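Local coordinates for lipase (Pelosinus fermentans, PDB 5AH0), which hydrolyses ester bonds, among them those of the polyester poly(butylene adipate-co-terephthalate), probably with the serine-hydrolase chemistry of alpha/beta-hydrolase lipases, at residues G149-H154 against Q254-Y259; N2-V7 against K107-A112; C59-Y64 against Q118-L123. All blocks are in the same frame, centred on the assembly; numbering follows the deposited sequence.

Contact 1 (G149-H154 against Q254-Y259); sequences GKSWVH and QSDIYY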
ATOM      1  N   GLY A 149      18.786 -10.346   8.770  1.00 91.75           N
ATOM      2  CA  GLY A 149      19.465 -11.327   7.945  1.00 88.17           C
ATOM      3  C   GLY A 149      18.597 -12.096   6.970  1.00 91.07           C
ATOM      4  O   GLY A 149      19.058 -13.058   6.367  1.00 94.60           O
ATOM      5  N   LYS A 150      17.350 -11.674   6.792  1.00 85.81           N
ATOM      6  CA  LYS A 150      16.435 -12.425   5.943  1.00 82.07           C
ATOM      7  C   LYS A 150      16.307 -11.807   4.563  1.00 83.79           C
ATOM      8  O   LYS A 150      15.701 -10.759   4.393  1.00 84.85           O
ATOM      9  CB  LYS A 150      15.058 -12.522   6.595  1.00 80.22           C
ATOM     10  CG  LYS A 150      15.091 -12.875   8.058  1.00 88.49           C
ATOM     11  CD  LYS A 150      13.711 -13.234   8.581  1.00 90.38           C
ATOM     12  CE  LYS A 150      13.742 -13.444  10.095  1.00 98.00           C
ATOM     13  NZ  LYS A 150      13.954 -12.168  10.850  1.00101.38           N
ATOM     14  N   SER A 151      16.866 -12.474   3.567  1.00 86.08           N
ATOM     15  CA  SER A 151      16.728 -12.010   2.200  1.00 85.90           C
ATOM     16  C   SER A 151      15.673 -12.862   1.490  1.00 81.71           C
ATOM     17  O   SER A 151      15.994 -13.844   0.820  1.00 81.94           O
ATOM     18  CB  SER A 151      18.072 -12.057   1.474  1.00 92.41           C
ATOM     19  OG  SER A 151      17.946 -11.588   0.144  1.00 94.33           O
ATOM     20  N   TRP A 152      14.408 -12.487   1.676  1.00 79.40           N
ATOM     21  CA  TRP A 152      13.259 -13.285   1.239  1.00 75.72           C
ATOM     22  C   TRP A 152      12.470 -12.675   0.073  1.00 70.84           C
ATOM     23  O   TRP A 152      11.437 -13.207  -0.349  1.00 66.05           O
ATOM     24  CB  TRP A 152      12.319 -13.501   2.427  1.00 76.98           C
ATOM     25  CG  TRP A 152      12.906 -14.324   3.541  1.00 81.79           C
ATOM     26  CD1 TRP A 152      14.168 -14.859   3.604  1.00 81.78           C
ATOM     27  CD2 TRP A 152      12.251 -14.706   4.755  1.00 84.09           C
ATOM     28  NE1 TRP A 152      14.328 -15.557   4.780  1.00 83.31           N
ATOM     29  CE2 TRP A 152      13.167 -15.479   5.503  1.00 84.87           C
ATOM     30  CE3 TRP A 152      10.973 -14.477   5.281  1.00 83.03           C
ATOM     31  CZ2 TRP A 152      12.847 -16.016   6.745  1.00 86.60           C
ATOM     32  CZ3 TRP A 152      10.658 -15.013   6.517  1.00 84.93           C
ATOM     33  CH2 TRP A 152      11.592 -15.773   7.235  1.00 87.73           C
ATOM     34  N   VAL A 153      12.943 -11.543  -0.427  1.00 69.16           N
ATOM     35  CA  VAL A 153      12.221 -10.805  -1.448  1.00 66.03           C
ATOM     36  C   VAL A 153      13.142 -10.589  -2.634  1.00 71.12           C
ATOM     37  O   VAL A 153      14.289 -10.171  -2.464  1.00 78.09           O
ATOM     38  CB  VAL A 153      11.708  -9.453  -0.916  1.00 62.44           C
ATOM     39  CG1 VAL A 153      11.095  -8.612  -2.046  1.00 60.11           C
ATOM     40  CG2 VAL A 153      10.710  -9.681   0.207  1.00 54.67           C
ATOM     41  N   HIS A 154      12.661 -10.898  -3.834  1.00 66.15           N
ATOM     42  CA  HIS A 154      13.514 -10.806  -5.005  1.00 68.19           C
ATOM     43  C   HIS A 154      13.326  -9.467  -5.708  1.00 66.17           C
ATOM     44  O   HIS A 154      14.282  -8.859  -6.194  1.00 70.08           O
ATOM     45  CB  HIS A 154      13.248 -11.960  -5.966  1.00 69.32           C
ATOM     46  CG  HIS A 154      14.369 -12.200  -6.926  1.00 73.39           C
ATOM     47  ND1 HIS A 154      14.319 -11.812  -8.247  1.00 74.64           N
ATOM     48  CD2 HIS A 154      15.587 -12.764  -6.745  1.00 75.98           C
ATOM     49  CE1 HIS A 154      15.452 -12.140  -8.843  1.00 75.77           C
ATOM     50  NE2 HIS A 154      16.238 -12.721  -7.953  1.00 77.16           N
ATOM     51  N   GLN A 254      17.459  -1.933  -0.746  1.00 79.31           N
ATOM     52  CA  GLN A 254      18.352  -3.058  -0.476  1.00 79.51           C
ATOM     53  C   GLN A 254      19.138  -3.456  -1.715  1.00 81.90           C
ATOM     54  O   GLN A 254      18.701  -3.234  -2.841  1.00 81.58           O
ATOM     55  CB  GLN A 254      17.559  -4.243   0.070  1.00 75.53           C
ATOM     56  CG  GLN A 254      16.653  -3.844   1.223  1.00 76.37           C
ATOM     57  CD  GLN A 254      17.440  -3.466   2.471  1.00 81.07           C
ATOM     58  OE1 GLN A 254      18.593  -3.866   2.639  1.00 80.67           O
ATOM     59  NE2 GLN A 254      16.828  -2.661   3.334  1.00 81.92           N
ATOM     60  N   SER A 255      20.286  -4.080  -1.490  1.00 87.42           N
ATOM     61  CA  SER A 255      21.227  -4.409  -2.553  1.00 90.20           C
ATOM     62  C   SER A 255      20.777  -5.576  -3.414  1.00 88.88           C
ATOM     63  O   SER A 255      21.072  -5.621  -4.606  1.00 89.31           O
ATOM     64  CB  SER A 255      22.594  -4.735  -1.951  1.00 96.43           C
ATOM     65  OG  SER A 255      23.044  -3.669  -1.137  1.00100.08           O
ATOM     66  N   ASP A 256      20.072  -6.522  -2.808  1.00 89.00           N
ATOM     67  CA  ASP A 256      19.722  -7.767  -3.484  1.00 89.89           C
ATOM     68  C   ASP A 256      18.262  -7.804  -3.907  1.00 80.94           C
ATOM     69  O   ASP A 256      17.680  -8.886  -4.013  1.00 80.31           O
ATOM     70  CB  ASP A 256      19.999  -8.955  -2.578  1.00 98.04           C
ATOM     71  CG  ASP A 256      19.315  -8.813  -1.250  1.00104.17           C
ATOM     72  OD1 ASP A 256      19.034  -7.655  -0.869  1.00103.07           O
ATOM     73  OD2 ASP A 256      19.042  -9.847  -0.601  1.00109.25           O
ATOM     74  N   ILE A 257      17.662  -6.630  -4.092  1.00 75.42           N
ATOM     75  CA  ILE A 257      16.275  -6.535  -4.531  1.00 73.82           C
ATOM     76  C   ILE A 257      16.122  -5.709  -5.812  1.00 75.68           C
ATOM     77  O   ILE A 257      16.578  -4.568  -5.880  1.00 78.86           O
ATOM     78  CB  ILE A 257      15.385  -5.888  -3.453  1.00 69.16           C
ATOM     79  CG1 ILE A 257      15.490  -6.636  -2.129  1.00 65.67           C
ATOM     80  CG2 ILE A 257      13.932  -5.828  -3.921  1.00 65.11           C
ATOM     81  CD1 ILE A 257      14.571  -6.079  -1.061  1.00 62.80           C
ATOM     82  N   TYR A 258      15.462  -6.265  -6.820  1.00 71.94           N
ATOM     83  CA  TYR A 258      15.134  -5.479  -8.000  1.00 70.96           C
ATOM     84  C   TYR A 258      13.960  -4.530  -7.688  1.00 69.33           C
ATOM     85  O   TYR A 258      12.957  -4.945  -7.103  1.00 67.94           O
ATOM     86  CB  TYR A 258      14.785  -6.395  -9.173  1.00 72.15           C
ATOM     87  CG  TYR A 258      15.969  -7.085  -9.824  1.00 76.06           C
ATOM     88  CD1 TYR A 258      16.748  -6.431 -10.776  1.00 78.50           C
ATOM     89  CD2 TYR A 258      16.295  -8.397  -9.501  1.00 75.99           C
ATOM     90  CE1 TYR A 258      17.827  -7.064 -11.379  1.00 77.26           C
ATOM     91  CE2 TYR A 258      17.365  -9.032 -10.097  1.00 76.92           C
ATOM     92  CZ  TYR A 258      18.125  -8.361 -11.036  1.00 78.98           C
ATOM     93  OH  TYR A 258      19.193  -8.995 -11.630  1.00 86.68           O
ATOM     94  N   TYR A 259      14.080  -3.257  -8.055  1.00 65.33           N
ATOM     95  CA  TYR A 259      12.997  -2.316  -7.796  1.00 62.71           C
ATOM     96  C   TYR A 259      12.400  -1.781  -9.097  1.00 61.71           C
ATOM     97  O   TYR A 259      13.114  -1.242  -9.948  1.00 62.06           O
ATOM     98  CB  TYR A 259      13.473  -1.146  -6.942  1.00 59.60           C
ATOM     99  CG  TYR A 259      13.791  -1.489  -5.501  1.00 60.49           C
ATOM    100  CD1 TYR A 259      15.026  -2.022  -5.154  1.00 64.65           C
ATOM    101  CD2 TYR A 259      12.879  -1.240  -4.484  1.00 58.02           C
ATOM    102  CE1 TYR A 259      15.340  -2.321  -3.832  1.00 65.61           C
ATOM    103  CE2 TYR A 259      13.185  -1.533  -3.155  1.00 59.52           C
ATOM    104  CZ  TYR A 259      14.420  -2.071  -2.836  1.00 62.18           C
ATOM    105  OH  TYR A 259      14.741  -2.374  -1.532  1.00 62.14           O
TER

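Contact 2 (N2-V7 against K107-A112); sequences NSYPIV and KIHLVA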
ATOM      1  N   ASN A   2      13.090 -17.968 -13.135  1.00 84.57           N
ATOM      2  CA  ASN A   2      12.479 -17.532 -11.879  1.00 78.74           C
ATOM      3  C   ASN A   2      11.100 -18.164 -11.692  1.00 71.03           C
ATOM      4  O   ASN A   2      10.304 -18.193 -12.626  1.00 72.21           O
ATOM      5  CB  ASN A   2      12.371 -16.000 -11.872  1.00 83.50           C
ATOM      6  CG  ASN A   2      11.799 -15.432 -10.580  1.00 85.61           C
ATOM      7  OD1 ASN A   2      10.793 -15.902 -10.050  1.00 83.90           O
ATOM      8  ND2 ASN A   2      12.441 -14.383 -10.081  1.00 87.98           N
ATOM      9  N   SER A   3      10.819 -18.668 -10.491  1.00 66.38           N
ATOM     10  CA  SER A   3       9.495 -19.218 -10.157  1.00 65.52           C
ATOM     11  C   SER A   3       8.951 -18.733  -8.807  1.00 64.51           C
ATOM     12  O   SER A   3       8.015 -19.313  -8.257  1.00 65.09           O
ATOM     13  CB  SER A   3       9.521 -20.739 -10.152  1.00 72.52           C
ATOM     14  OG  SER A   3       9.190 -21.238 -11.430  1.00 78.39           O
ATOM     15  N   TYR A   4       9.558 -17.691  -8.259  1.00 61.58           N
ATOM     16  CA  TYR A   4       9.030 -17.061  -7.063  1.00 60.28           C
ATOM     17  C   TYR A   4       7.591 -16.602  -7.289  1.00 60.51           C
ATOM     18  O   TYR A   4       7.254 -16.046  -8.351  1.00 56.21           O
ATOM     19  CB  TYR A   4       9.890 -15.871  -6.656  1.00 60.82           C
ATOM     20  CG  TYR A   4      11.346 -16.196  -6.460  1.00 64.63           C
ATOM     21  CD1 TYR A   4      11.747 -17.344  -5.759  1.00 67.10           C
ATOM     22  CD2 TYR A   4      12.329 -15.353  -6.966  1.00 64.69           C
ATOM     23  CE1 TYR A   4      13.100 -17.636  -5.579  1.00 70.51           C
ATOM     24  CE2 TYR A   4      13.674 -15.636  -6.789  1.00 73.01           C
ATOM     25  CZ  TYR A   4      14.057 -16.775  -6.099  1.00 73.80           C
ATOM     26  OH  TYR A   4      15.399 -17.028  -5.942  1.00 80.01           O
ATOM     27  N   PRO A   5       6.736 -16.826  -6.287  1.00 58.60           N
ATOM     28  CA  PRO A   5       5.358 -16.357  -6.390  1.00 56.59           C
ATOM     29  C   PRO A   5       5.258 -14.849  -6.234  1.00 58.71           C
ATOM     30  O   PRO A   5       6.211 -14.194  -5.788  1.00 59.64           O
ATOM     31  CB  PRO A   5       4.657 -17.071  -5.235  1.00 56.79           C
ATOM     32  CG  PRO A   5       5.745 -17.373  -4.257  1.00 57.71           C
ATOM     33  CD  PRO A   5       6.969 -17.633  -5.078  1.00 57.73           C
ATOM     34  N   ILE A   6       4.097 -14.316  -6.606  1.00 56.16           N
ATOM     35  CA  ILE A   6       3.789 -12.906  -6.450  1.00 51.72           C
ATOM     36  C   ILE A   6       2.845 -12.696  -5.268  1.00 52.70           C
ATOM     37  O   ILE A   6       1.849 -13.407  -5.140  1.00 51.25           O
ATOM     38  CB  ILE A   6       3.138 -12.344  -7.712  1.00 43.77           C
ATOM     39  CG1 ILE A   6       4.169 -12.211  -8.828  1.00 45.20           C
ATOM     40  CG2 ILE A   6       2.487 -11.022  -7.412  1.00 41.75           C
ATOM     41  CD1 ILE A   6       3.561 -11.909 -10.195  1.00 39.10           C
ATOM     42  N   VAL A   7       3.165 -11.733  -4.404  1.00 50.54           N
ATOM     43  CA  VAL A   7       2.265 -11.358  -3.319  1.00 50.12           C
ATOM     44  C   VAL A   7       1.765  -9.943  -3.541  1.00 47.08           C
ATOM     45  O   VAL A   7       2.555  -9.004  -3.629  1.00 45.58           O
ATOM     46  CB  VAL A   7       2.954 -11.474  -1.928  1.00 53.55           C
ATOM     47  CG1 VAL A   7       2.177 -10.707  -0.867  1.00 49.59           C
ATOM     48  CG2 VAL A   7       3.071 -12.919  -1.536  1.00 54.18           C
ATOM     49  N   LYS A 107      12.014 -17.232  -2.205  1.00 65.10           N
ATOM     50  CA  LYS A 107      11.759 -15.796  -2.170  1.00 66.24           C
ATOM     51  C   LYS A 107      10.399 -15.470  -2.802  1.00 66.19           C
ATOM     52  O   LYS A 107       9.745 -16.354  -3.364  1.00 66.52           O
ATOM     53  CB  LYS A 107      12.884 -15.044  -2.885  1.00 67.03           C
ATOM     54  CG  LYS A 107      14.244 -15.673  -2.675  1.00 70.72           C
ATOM     55  CD  LYS A 107      15.384 -14.872  -3.278  1.00 73.30           C
ATOM     56  CE  LYS A 107      15.673 -13.627  -2.469  1.00 79.47           C
ATOM     57  NZ  LYS A 107      16.807 -12.824  -3.029  1.00 85.34           N
ATOM     58  N   ILE A 108       9.967 -14.214  -2.680  1.00 64.52           N
ATOM     59  CA  ILE A 108       8.738 -13.740  -3.333  1.00 58.51           C
ATOM     60  C   ILE A 108       8.989 -12.456  -4.093  1.00 58.89           C
ATOM     61  O   ILE A 108       9.987 -11.772  -3.845  1.00 64.65           O
ATOM     62  CB  ILE A 108       7.609 -13.456  -2.336  1.00 50.35           C
ATOM     63  CG1 ILE A 108       8.028 -12.346  -1.373  1.00 53.30           C
ATOM     64  CG2 ILE A 108       7.205 -14.704  -1.579  1.00 51.99           C
ATOM     65  CD1 ILE A 108       6.985 -12.025  -0.345  1.00 53.04           C
ATOM     66  N   HIS A 109       8.084 -12.137  -5.021  1.00 54.25           N
ATOM     67  CA  HIS A 109       8.002 -10.805  -5.621  1.00 51.55           C
ATOM     68  C   HIS A 109       6.893 -10.018  -4.946  1.00 54.45           C
ATOM     69  O   HIS A 109       5.752 -10.480  -4.900  1.00 55.60           O
ATOM     70  CB  HIS A 109       7.688 -10.860  -7.115  1.00 51.02           C
ATOM     71  CG  HIS A 109       8.630 -11.696  -7.917  1.00 55.49           C
ATOM     72  ND1 HIS A 109       9.919 -11.300  -8.201  1.00 58.15           N
ATOM     73  CD2 HIS A 109       8.456 -12.889  -8.533  1.00 51.80           C
ATOM     74  CE1 HIS A 109      10.505 -12.225  -8.940  1.00 54.49           C
ATOM     75  NE2 HIS A 109       9.639 -13.199  -9.156  1.00 51.94           N
ATOM     76  N   LEU A 110       7.201  -8.824  -4.457  1.00 54.71           N
ATOM     77  CA  LEU A 110       6.157  -7.967  -3.912  1.00 51.55           C
ATOM     78  C   LEU A 110       5.674  -6.985  -4.971  1.00 54.48           C
ATOM     79  O   LEU A 110       6.455  -6.202  -5.515  1.00 58.64           O
ATOM     80  CB  LEU A 110       6.647  -7.234  -2.661  1.00 46.16           C
ATOM     81  CG  LEU A 110       6.725  -8.217  -1.495  1.00 51.32           C
ATOM     82  CD1 LEU A 110       7.608  -7.723  -0.343  1.00 53.12           C
ATOM     83  CD2 LEU A 110       5.309  -8.567  -1.017  1.00 45.82           C
ATOM     84  N   VAL A 111       4.385  -7.058  -5.285  1.00 51.10           N
ATOM     85  CA  VAL A 111       3.754  -6.094  -6.180  1.00 49.89           C
ATOM     86  C   VAL A 111       2.748  -5.298  -5.366  1.00 49.13           C
ATOM     87  O   VAL A 111       1.818  -5.860  -4.766  1.00 48.93           O
ATOM     88  CB  VAL A 111       3.054  -6.774  -7.387  1.00 36.15           C
ATOM     89  CG1 VAL A 111       2.342  -5.756  -8.230  1.00 34.09           C
ATOM     90  CG2 VAL A 111       4.070  -7.565  -8.233  1.00 36.85           C
ATOM     91  N   ALA A 112       2.962  -3.991  -5.324  1.00 44.98           N
ATOM     92  CA  ALA A 112       2.207  -3.128  -4.447  1.00 42.99           C
ATOM     93  C   ALA A 112       1.636  -1.942  -5.199  1.00 41.36           C
ATOM     94  O   ALA A 112       2.233  -1.444  -6.150  1.00 40.90           O
ATOM     95  CB  ALA A 112       3.076  -2.648  -3.311  1.00 41.08           C
TER

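Contact 3 (C59-Y64 against Q118-L123); sequences CELYAY and QTVRTL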
ATOM      1  N   CYS A  59       4.194  -5.255   9.666  1.00 59.61           N
ATOM      2  CA  CYS A  59       4.095  -6.365  10.618  1.00 66.09           C
ATOM      3  C   CYS A  59       2.932  -7.290  10.271  1.00 68.05           C
ATOM      4  O   CYS A  59       3.052  -8.512  10.362  1.00 67.57           O
ATOM      5  CB  CYS A  59       3.935  -5.857  12.055  1.00 67.05           C
ATOM      6  SG  CYS A  59       5.365  -4.966  12.672  1.00 70.81           S
ATOM      7  N   GLU A  60       1.797  -6.703   9.905  1.00 66.10           N
ATOM      8  CA  GLU A  60       0.646  -7.486   9.475  1.00 65.28           C
ATOM      9  C   GLU A  60       0.982  -8.294   8.237  1.00 59.87           C
ATOM     10  O   GLU A  60       0.543  -9.432   8.097  1.00 60.21           O
ATOM     11  CB  GLU A  60      -0.553  -6.578   9.226  1.00 68.41           C
ATOM     12  CG  GLU A  60      -1.045  -5.889  10.489  1.00 77.28           C
ATOM     13  CD  GLU A  60      -1.968  -4.723  10.200  1.00 79.99           C
ATOM     14  OE1 GLU A  60      -2.359  -4.562   9.029  1.00 75.99           O
ATOM     15  OE2 GLU A  60      -2.299  -3.968  11.145  1.00 85.74           O
ATOM     16  N   LEU A  61       1.773  -7.700   7.350  1.00 60.35           N
ATOM     17  CA  LEU A  61       2.151  -8.333   6.085  1.00 58.90           C
ATOM     18  C   LEU A  61       3.015  -9.563   6.335  1.00 61.69           C
ATOM     19  O   LEU A  61       2.796 -10.610   5.720  1.00 63.95           O
ATOM     20  CB  LEU A  61       2.875  -7.330   5.172  1.00 54.37           C
ATOM     21  CG  LEU A  61       3.232  -7.728   3.732  1.00 51.07           C
ATOM     22  CD1 LEU A  61       2.058  -8.342   3.028  1.00 47.49           C
ATOM     23  CD2 LEU A  61       3.679  -6.505   2.957  1.00 50.01           C
ATOM     24  N   TYR A  62       3.999  -9.428   7.225  1.00 62.90           N
ATOM     25  CA  TYR A  62       4.888 -10.543   7.569  1.00 64.53           C
ATOM     26  C   TYR A  62       4.080 -11.734   8.047  1.00 66.26           C
ATOM     27  O   TYR A  62       4.254 -12.847   7.563  1.00 66.36           O
ATOM     28  CB  TYR A  62       5.919 -10.140   8.638  1.00 67.83           C
ATOM     29  CG  TYR A  62       6.798 -11.294   9.100  1.00 70.94           C
ATOM     30  CD1 TYR A  62       7.961 -11.624   8.416  1.00 71.50           C
ATOM     31  CD2 TYR A  62       6.463 -12.048  10.218  1.00 73.39           C
ATOM     32  CE1 TYR A  62       8.759 -12.680   8.825  1.00 73.05           C
ATOM     33  CE2 TYR A  62       7.260 -13.109  10.640  1.00 77.29           C
ATOM     34  CZ  TYR A  62       8.404 -13.418   9.938  1.00 75.98           C
ATOM     35  OH  TYR A  62       9.193 -14.465  10.350  1.00 79.11           O
ATOM     36  N   ALA A  63       3.205 -11.493   9.015  1.00 69.11           N
ATOM     37  CA  ALA A  63       2.347 -12.544   9.541  1.00 69.66           C
ATOM     38  C   ALA A  63       1.407 -13.075   8.465  1.00 68.51           C
ATOM     39  O   ALA A  63       1.159 -14.280   8.400  1.00 62.63           O
ATOM     40  CB  ALA A  63       1.546 -12.038  10.728  1.00 65.84           C
ATOM     41  N   TYR A  64       0.887 -12.185   7.619  1.00 58.31           N
ATOM     42  CA  TYR A  64      -0.123 -12.614   6.656  1.00 61.58           C
ATOM     43  C   TYR A  64       0.465 -13.594   5.656  1.00 55.58           C
ATOM     44  O   TYR A  64      -0.166 -14.587   5.316  1.00 55.70           O
ATOM     45  CB  TYR A  64      -0.746 -11.416   5.935  1.00 60.77           C
ATOM     46  CG  TYR A  64      -2.107 -11.738   5.369  1.00 59.28           C
ATOM     47  CD1 TYR A  64      -2.238 -12.351   4.129  1.00 58.08           C
ATOM     48  CD2 TYR A  64      -3.261 -11.469   6.095  1.00 59.74           C
ATOM     49  CE1 TYR A  64      -3.482 -12.666   3.617  1.00 59.99           C
ATOM     50  CE2 TYR A  64      -4.513 -11.780   5.594  1.00 61.84           C
ATOM     51  CZ  TYR A  64      -4.617 -12.377   4.352  1.00 64.53           C
ATOM     52  OH  TYR A  64      -5.856 -12.695   3.843  1.00 68.18           O
ATOM     53  N   GLN A 118       4.940   1.818   0.055  1.00 51.22           N
ATOM     54  CA  GLN A 118       5.695   2.196   1.240  1.00 55.60           C
ATOM     55  C   GLN A 118       5.821   1.012   2.185  1.00 56.73           C
ATOM     56  O   GLN A 118       6.877   0.753   2.752  1.00 58.53           O
ATOM     57  CB  GLN A 118       5.010   3.354   1.955  1.00 55.27           C
ATOM     58  CG  GLN A 118       5.198   4.708   1.322  1.00 53.80           C
ATOM     59  CD  GLN A 118       4.603   5.798   2.186  1.00 59.49           C
ATOM     60  OE1 GLN A 118       3.454   5.694   2.624  1.00 62.46           O
ATOM     61  NE2 GLN A 118       5.395   6.826   2.481  1.00 60.16           N
ATOM     62  N   THR A 119       4.716   0.296   2.330  1.00 54.12           N
ATOM     63  CA  THR A 119       4.628  -0.829   3.241  1.00 57.34           C
ATOM     64  C   THR A 119       5.656  -1.914   2.950  1.00 59.96           C
ATOM     65  O   THR A 119       6.298  -2.418   3.869  1.00 62.25           O
ATOM     66  CB  THR A 119       3.224  -1.443   3.184  1.00 54.27           C
ATOM     67  OG1 THR A 119       2.261  -0.425   3.487  1.00 54.63           O
ATOM     68  CG2 THR A 119       3.094  -2.587   4.171  1.00 51.35           C
ATOM     69  N   VAL A 120       5.826  -2.261   1.675  1.00 57.59           N
ATOM     70  CA  VAL A 120       6.710  -3.365   1.320  1.00 56.90           C
ATOM     71  C   VAL A 120       8.185  -2.965   1.341  1.00 60.75           C
ATOM     72  O   VAL A 120       9.048  -3.803   1.621  1.00 66.14           O
ATOM     73  CB  VAL A 120       6.341  -3.955  -0.050  1.00 50.03           C
ATOM     74  CG1 VAL A 120       4.923  -4.528   0.002  1.00 47.32           C
ATOM     75  CG2 VAL A 120       6.475  -2.916  -1.149  1.00 46.80           C
ATOM     76  N   ARG A 121       8.470  -1.690   1.083  1.00 58.25           N
ATOM     77  CA  ARG A 121       9.808  -1.142   1.329  1.00 59.43           C
ATOM     78  C   ARG A 121      10.167  -1.330   2.807  1.00 64.62           C
ATOM     79  O   ARG A 121      11.300  -1.669   3.165  1.00 64.75           O
ATOM     80  CB  ARG A 121       9.870   0.343   0.973  1.00 53.94           C
ATOM     81  CG  ARG A 121       9.978   0.672  -0.510  1.00 49.45           C
ATOM     82  CD  ARG A 121       9.750   2.173  -0.726  1.00 52.09           C
ATOM     83  NE  ARG A 121      10.663   2.985   0.084  1.00 56.67           N
ATOM     84  CZ  ARG A 121      10.427   4.236   0.464  1.00 54.39           C
ATOM     85  NH1 ARG A 121       9.300   4.847   0.119  1.00 52.46           N
ATOM     86  NH2 ARG A 121      11.323   4.880   1.193  1.00 57.23           N
ATOM     87  N   THR A 122       9.181  -1.098   3.663  1.00 65.20           N
ATOM     88  CA  THR A 122       9.370  -1.204   5.098  1.00 69.99           C
ATOM     89  C   THR A 122       9.538  -2.661   5.501  1.00 72.14           C
ATOM     90  O   THR A 122      10.399  -2.996   6.325  1.00 77.52           O
ATOM     91  CB  THR A 122       8.190  -0.575   5.849  1.00 66.66           C
ATOM     92  OG1 THR A 122       8.046   0.789   5.427  1.00 61.48           O
ATOM     93  CG2 THR A 122       8.404  -0.626   7.349  1.00 57.49           C
ATOM     94  N   LEU A 123       8.724  -3.528   4.912  1.00 66.31           N
ATOM     95  CA  LEU A 123       8.835  -4.954   5.172  1.00 65.81           C
ATOM     96  C   LEU A 123      10.246  -5.462   4.903  1.00 69.68           C
ATOM     97  O   LEU A 123      10.807  -6.173   5.731  1.00 72.77           O
ATOM     98  CB  LEU A 123       7.831  -5.739   4.334  1.00 60.99           C
ATOM     99  CG  LEU A 123       7.999  -7.251   4.445  1.00 60.01           C
ATOM    100  CD1 LEU A 123       7.667  -7.710   5.854  1.00 63.50           C
ATOM    101  CD2 LEU A 123       7.131  -7.965   3.419  1.00 54.63           C
TER

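Contact 1 (G149-H154 against Q254-Y259)
His-154 meets the 254-259 segment with two different parts of itself, its carbonyl group and its imidazole ring. The carbonyl oxygen O accepts the backbone N-H of Tyr-258 at 2.9 Å from N, with an angle of 161° at the hydrogen. CA of Ile-257 lies 3.5 Å from the same His-154 O and adds a C-H...O contact to that bond. The His-154 side chain sets out away from the partner segment, but its CG is anti to the backbone N (chi1 -160°), which puts the ring beside the carbonyl and therefore alongside the phenol of Tyr-258. The two side chains point the same way, CE1 of His-154 approaching CE2 of Tyr-258 at 3.9 Å near the plane of the phenol ring; with the ring planes 45° apart, the pair is oblique.

Such a pairing shows how a parallel sheet of the alpha/beta-hydrolase fold begins: strands 153-159 and 258-265 are neighbours in it, and here both are just starting. On the 254-259 side the lead-in is a type I turn from Gln-254 to Ile-257. Asp-256, within that turn, has its carboxylate turned toward Ser-151. The modelled separation of its OD2 from Ser-151 OG is doubtful, whereas OD1 of Asp-256 is held by a salt bridge with Lys-128 of helix 116-129.

Ile-257 packs beside the start of strand 153-159: its CG1 rests 3.7 Å from O of Val-153, and its CG2 lies 4.4 Å from CG1 of that valine, a loose apolar touch. The same CG2 also lies over one face of the Tyr-259 ring, toward its rim, and the OH of that tyrosine accepts the N-H of Gln-254 at 2.9 Å from N.

Contact 2 (N2-V7 against K107-A112)
His-109 N donates to Pro-5 O in an almost straight bond (2.9 Å, 177° at the hydrogen), Val-7 N to His-109 O at 2.9 Å, and Val-111 N to Val-7 O, the parallel pairing of two strands at their start. Beyond it, Asn-2 holds its CG anti to the backbone N (chi1 -178°), which carries the amide to the edge of the His-109 ring. Its OD1 is gripped twice: Tyr-4 N closes an Asx turn, and His-109 NE2 donates at 3.1 Å from the other face of the carbonyl plane. With ND1 bonded to Ser-155 OG, both ring nitrogens are engaged, which fixes the ring's rotation.

Tyr-4 turns an offset edge toward the face of that imidazole, planes 62° apart, while Lys-107 CB sits 3.7 Å over the centroid of the Tyr-4 ring in a CH-pi contact. With an alanine here, the Lys-107 chain would probably lose the surface it lies along and the imidazole its aromatic neighbour.

CG2 of Ile-6 meets CG2 of Val-111 at 3.9 Å on one face of the sheet, against helix 370-380. On the other, Val-7 CG1 touches Leu-110 CD2, and Leu-110 packs on helix 116-129; strands 43-46 and 153-159 flank the pair.

Contact 3 (C59-Y64 against Q118-L123)
Leu-61 presents one methyl, CD2, to the surface of helix 116-129, and most of the contact is made by that methyl. The packing is tightest where CD2 of Leu-61 lies 3.8 Å from CG1 of Val-120 and 3.8 Å from CD2 of Leu-123. The leucine can reach so far because its CG is anti to the backbone N (chi1 -174°); Leu-123 has the same first torsion, and the two side chains meet at about a right angle. Contact through a few methyls suits helices that cross at -72°, with axes 9.8 Å apart at their closest, since steeply crossed helices share only a short patch.

Toward Tyr-62 the packing thins. Its CB touches CD1 of Leu-123 at 4.1 Å, and this is the tyrosine's one approach to the 118-123 segment; the residue is partly exposed, and its OH makes a weak hydrogen bond with Ser-144. Thr-119 adds a peripheral methyl contact, its CG2 4.1 Å from CD2 of Leu-61, while its OG1 is bonded to Arg-57, Asn-54 and Met-115 O. Helix 54-66 also carries Asp-56, a zinc ligand.

Both helices lie over the parallel sheet: Leu-61 rests on Ala-46 of strand 43-46, Val-120 and Leu-123 on Leu-110 of strand 108-113, while helix 241-250 covers Gln-118 and Thr-122.

Neighbouring pairs in one sheet, contacts 1 and 2 share a boundary: strand 153-159 pairs with strand 108-113, His-154 N lying 2.8 Å from Ile-108 O in a probable hydrogen bond. Contact 2 is the more buried and has several main-chain bonds; contact 1, partly buried, has one, joined by an oblique His-Tyr ring pair and an aspartate that is salt-bridged to a helix lysine. Contact 3 is also buried but belongs to the helical layer, and its chemistry is wholly apolar between the segments. It reaches contact 2 through Leu-110, whose CD1 lies 3.8 Å from CD2 of Leu-123, joining sheet to helix, and touches contact 1 where Trp-152 meets Tyr-62.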